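Local coordinates for glucan-binding protein C, GbpC (Streptococcus mutans UA159, PDB 5UQZ), which probably binds glucan at the streptococcal cell surface, mediating both sucrose-dependent and sucrose-independent adherence, and carries a bound calcium ion, at residues A[83-86]-A[87-90]; A[173-176]-A[177-180]. One frame throughout, in Å; residues are numbered along the deposited sequence.

Interaction 1: residues A[83-86]-A[87-90]; sequences LTKE and ARQK
The Arg88 guanidinium has Lys85 CG over one face, 4.0 Å above the plane and displaced toward the rim, while a water lies in plane at its edge. The closest approach of the two side chains is 3.8 Å, between Lys85 CD and Arg88 NH2. They run side by side in the same direction: Lys85 is extended beyond CG, whereas Arg88 bends at its third torsion (chi3 56°), which brings the guanidinium beside the lysine methylenes. The edge water accepts from Lys85 NZ at 2.7 Å and also from Arg88 NH2, joining the two ends. The first turn of helix 85-91 is set by Thr84 at the N-cap. Its OG1 stands between the backbone N and the carbonyl carbon (chi1 67°), a placement that lets it accept from Ala87 N at 3.0 Å. The same hydroxyl oxygen touches Ala87 CB and has a further, weak hydrogen bond with Asp109 O. Successive backbone bonds then wind the helix, from Arg88 N to Thr84 O, Gln89 N to Lys85 O and Lys90 N to Glu86 O. Leu83, at the end of strand 82-83 just ahead of the cap, packs under the first turn, its CD1 3.7 Å from Ala87 CB and its CD2 lying against Arg88 CA; Phe110 and Trp123 also touch Leu83. The two cationic ends stay apart, Lys85 NZ being 4.7 Å from Arg88 NH2. Glu120 supplies the opposite charge, in a salt bridge with Lys85 NZ and a long, weak ion pair with Arg88 NH1, which probably favours the charged form of both. The lysine methylenes thus lie beside the guanidinium while the ammonium is held by Glu120 and the water.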
loop_
_atom_site.group_PDB
_atom_site.type_symbol
_atom_site.label_atom_id
_atom_site.label_comp_id
_atom_site.label_asym_id
_atom_site.label_seq_id
_atom_site.Cartn_x
_atom_site.Cartn_y
_atom_site.Cartn_z
ATOM N N LEU A 83 2.630 -23.350 -3.888
ATOM C CA LEU A 83 2.535 -23.326 -5.337
ATOM C C LEU A 83 3.800 -23.935 -5.915
ATOM O O LEU A 83 4.904 -23.535 -5.558
ATOM C CB LEU A 83 2.372 -21.864 -5.783
ATOM C CG LEU A 83 2.155 -21.656 -7.271
ATOM C CD1 LEU A 83 0.790 -22.171 -7.699
ATOM C CD2 LEU A 83 2.302 -20.139 -7.611
ATOM N N THR A 84 3.653 -24.878 -6.833
ATOM C CA THR A 84 4.852 -25.463 -7.436
ATOM C C THR A 84 5.601 -24.398 -8.234
ATOM O O THR A 84 5.026 -23.423 -8.729
ATOM C CB THR A 84 4.516 -26.651 -8.350
ATOM O OG1 THR A 84 3.796 -26.137 -9.490
ATOM C CG2 THR A 84 3.754 -27.744 -7.599
ATOM N N LYS A 85 6.909 -24.569 -8.359
ATOM C CA LYS A 85 7.650 -23.615 -9.164
ATOM C C LYS A 85 7.221 -23.645 -10.616
ATOM O O LYS A 85 7.218 -22.603 -11.269
ATOM C CB LYS A 85 9.166 -23.782 -9.005
ATOM C CG LYS A 85 9.644 -23.236 -7.653
ATOM C CD LYS A 85 11.119 -23.056 -7.583
ATOM C CE LYS A 85 11.531 -22.381 -6.266
ATOM N NZ LYS A 85 13.011 -22.178 -6.211
ATOM N N GLU A 86 6.868 -24.824 -11.149
ATOM C CA GLU A 86 6.342 -24.867 -12.512
ATOM C C GLU A 86 5.087 -24.029 -12.670
ATOM O O GLU A 86 4.937 -23.309 -13.654
ATOM C CB GLU A 86 6.075 -26.304 -12.925
ATOM C CG GLU A 86 5.529 -26.389 -14.343
ATOM C CD GLU A 86 5.524 -27.798 -14.829
ATOM O OE1 GLU A 86 5.714 -28.714 -14.010
ATOM O OE2 GLU A 86 5.317 -27.980 -16.037
ATOM N N ALA A 87 4.174 -24.100 -11.699
ATOM C CA ALA A 87 2.966 -23.277 -11.798
ATOM C C ALA A 87 3.268 -21.797 -11.614
ATOM O O ALA A 87 2.681 -20.954 -12.311
ATOM C CB ALA A 87 1.923 -23.771 -10.796
ATOM N N ARG A 88 4.178 -21.443 -10.697
ATOM C CA ARG A 88 4.603 -20.056 -10.577
ATOM C C ARG A 88 5.143 -19.538 -11.910
ATOM O O ARG A 88 4.776 -18.451 -12.364
ATOM C CB ARG A 88 5.651 -19.935 -9.479
ATOM C CG ARG A 88 6.047 -18.453 -9.185
ATOM C CD ARG A 88 7.372 -18.327 -8.449
ATOM N NE ARG A 88 8.455 -18.984 -9.176
ATOM C CZ ARG A 88 9.695 -19.164 -8.712
ATOM N NH1 ARG A 88 10.057 -18.706 -7.525
ATOM N NH2 ARG A 88 10.582 -19.808 -9.454
ATOM N N GLN A 89 6.009 -20.324 -12.555
ATOM C CA GLN A 89 6.571 -19.933 -13.852
ATOM C C GLN A 89 5.466 -19.735 -14.877
ATOM O O GLN A 89 5.478 -18.767 -15.660
ATOM C CB GLN A 89 7.530 -21.028 -14.365
ATOM C CG GLN A 89 8.857 -21.217 -13.652
ATOM C CD GLN A 89 9.494 -22.599 -13.933
ATOM O OE1 GLN A 89 9.180 -23.258 -14.938
ATOM N NE2 GLN A 89 10.348 -23.057 -13.009
ATOM N N LYS A 90 4.509 -20.673 -14.916
ATOM C CA LYS A 90 3.475 -20.615 -15.947
ATOM C C LYS A 90 2.624 -19.362 -15.824
ATOM O O LYS A 90 2.147 -18.833 -16.836
ATOM C CB LYS A 90 2.583 -21.847 -15.887
ATOM C CG LYS A 90 1.501 -21.835 -16.968
ATOM C CD LYS A 90 0.627 -23.065 -16.890
ATOM C CE LYS A 90 -0.721 -22.749 -16.262
ATOM N NZ LYS A 90 -1.544 -23.970 -16.054
HETATM O O HOH W 1 13.031 -19.798 -7.522
#

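Interaction 2: residues A[173-176]-A[177-180]; sequences FHDP and TKTI
Asp175 OD1 is gripped twice by Thr177, by its hydroxyl OG1 at 2.7 Å and by its backbone N at 2.9 Å. Both donors come from the same face, above the carboxylate plane. With the Asp175 side chain turned away from its own backbone N (chi1 179°), the carboxylate is carried toward Thr177, while OD2 is bonded to Glu69 N. Lys178 N donates to Asp175 O at 2.9 Å from above the carbonyl plane and closes a type I beta turn, within which the bond from Thr177 N to Asp175 OD1 makes an Asx turn. The Lys178 chain bends at chi3 (62°) and crosses Phe173 at about a right angle, placing CE over one ring face, 4.0 Å from the ring centroid, in a CH-pi contact. Its NZ shares a water with Asp175 N. A weak bond from Phe173 N to Thr179 O, at 3.4 Å, spans the base of the loop, and a second water bridges Phe173 O and Thr179 O. This largely buried turn links antiparallel neighbours, strands 167-172 and 180-184; the ring of Phe173 meets Trp328 of the adjoining strand 325-329, whereas Thr179 and Ile180 touch Tyr156 of strand 151-160 in the larger sheet.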
loop_
_atom_site.group_PDB
_atom_site.type_symbol
_atom_site.label_atom_id
_atom_site.label_comp_id
_atom_site.label_asym_id
_atom_site.label_seq_id
_atom_site.Cartn_x
_atom_site.Cartn_y
_atom_site.Cartn_z
ATOM N N PHE A 173 6.626 -12.401 0.957
ATOM C CA PHE A 173 7.988 -11.891 0.702
ATOM C C PHE A 173 8.948 -12.345 1.778
ATOM O O PHE A 173 8.612 -12.395 2.971
ATOM C CB PHE A 173 7.897 -10.360 0.662
ATOM C CG PHE A 173 7.029 -9.887 -0.500
ATOM C CD1 PHE A 173 7.456 -10.096 -1.829
ATOM C CD2 PHE A 173 5.745 -9.388 -0.273
ATOM C CE1 PHE A 173 6.646 -9.710 -2.879
ATOM C CE2 PHE A 173 4.942 -9.020 -1.336
ATOM C CZ PHE A 173 5.397 -9.185 -2.639
ATOM N N HIS A 174 10.189 -12.647 1.378
ATOM C CA HIS A 174 11.155 -13.049 2.401
ATOM C C HIS A 174 11.535 -11.872 3.294
ATOM O O HIS A 174 11.952 -12.093 4.430
ATOM C CB HIS A 174 12.370 -13.748 1.802
ATOM C CG HIS A 174 13.263 -12.860 1.011
ATOM N ND1 HIS A 174 14.328 -12.211 1.591
ATOM C CD2 HIS A 174 13.245 -12.496 -0.287
ATOM C CE1 HIS A 174 14.936 -11.485 0.664
ATOM N NE2 HIS A 174 14.317 -11.669 -0.487
ATOM N N ASP A 175 11.388 -10.633 2.791
ATOM C CA ASP A 175 11.589 -9.436 3.600
ATOM C C ASP A 175 10.279 -9.120 4.326
ATOM O O ASP A 175 9.293 -8.732 3.678
ATOM C CB ASP A 175 12.022 -8.281 2.692
ATOM C CG ASP A 175 12.236 -6.963 3.456
ATOM O OD1 ASP A 175 11.766 -6.825 4.594
ATOM O OD2 ASP A 175 12.840 -6.040 2.883
ATOM N N PRO A 176 10.227 -9.250 5.665
ATOM C CA PRO A 176 8.944 -9.099 6.367
ATOM C C PRO A 176 8.391 -7.690 6.291
ATOM O O PRO A 176 7.199 -7.494 6.567
ATOM C CB PRO A 176 9.273 -9.482 7.833
ATOM C CG PRO A 176 10.738 -9.187 7.938
ATOM C CD PRO A 176 11.337 -9.528 6.595
ATOM N N THR A 177 9.203 -6.680 5.961
ATOM C CA THR A 177 8.688 -5.327 5.831
ATOM C C THR A 177 7.860 -5.164 4.585
ATOM O O THR A 177 7.185 -4.125 4.449
ATOM C CB THR A 177 9.839 -4.299 5.870
ATOM O OG1 THR A 177 10.610 -4.388 4.680
ATOM C CG2 THR A 177 10.680 -4.415 7.117
ATOM N N LYS A 178 7.869 -6.158 3.673
ATOM C CA LYS A 178 7.000 -6.145 2.494
ATOM C C LYS A 178 5.738 -6.970 2.732
ATOM O O LYS A 178 4.780 -6.866 1.974
ATOM C CB LYS A 178 7.774 -6.700 1.296
ATOM C CG LYS A 178 8.919 -5.793 0.867
ATOM C CD LYS A 178 9.800 -6.490 -0.175
ATOM C CE LYS A 178 9.101 -6.863 -1.467
ATOM N NZ LYS A 178 10.107 -7.527 -2.350
ATOM N N THR A 179 5.715 -7.794 3.786
ATOM C CA THR A 179 4.540 -8.526 4.257
ATOM C C THR A 179 3.976 -9.465 3.195
ATOM O O THR A 179 4.657 -10.431 2.875
ATOM C CB THR A 179 3.509 -7.586 4.906
ATOM O OG1 THR A 179 4.156 -6.525 5.640
ATOM C CG2 THR A 179 2.603 -8.346 5.848
ATOM N N ILE A 180 2.767 -9.237 2.668
ATOM C CA ILE A 180 2.117 -10.251 1.846
ATOM C C ILE A 180 1.342 -9.596 0.710
ATOM O O ILE A 180 0.718 -8.533 0.869
ATOM C CB ILE A 180 1.213 -11.019 2.806
ATOM C CG1 ILE A 180 0.536 -12.194 2.266
ATOM C CG2 ILE A 180 0.086 -10.204 3.377
ATOM C CD1 ILE A 180 -0.424 -12.768 3.406
HETATM O O HOH W 2 6.670 -11.284 4.505
HETATM O O HOH W 3 11.097 -9.829 -0.383
HETATM O O HOH W 4 5.194 -6.617 8.317
#

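How the interactions relate
Interaction 1 precedes interaction 2 along the chain, and both fall within the glucan-binding protein C family region. Their centres are 20 Å apart and their nearest atoms about 10 Å, so they do not touch. The four-stranded antiparallel sheet relates them: Leu83, just before helix 85-91, and Arg88 within it pack on Trp123 of its outermost strand 122-127, whereas the 173-180 loop joins its two central strands, 167-172 and 180-184. Interaction 1 is the more peripheral, 26 Å from the chain's centre against 13 Å. Interaction 2 comes closer to the calcium site, the side chain of Ile180 lying about 11 Å from the calcium ion, yet neither supplies a ligand to it; both are structural elements of the beta-supersandwich.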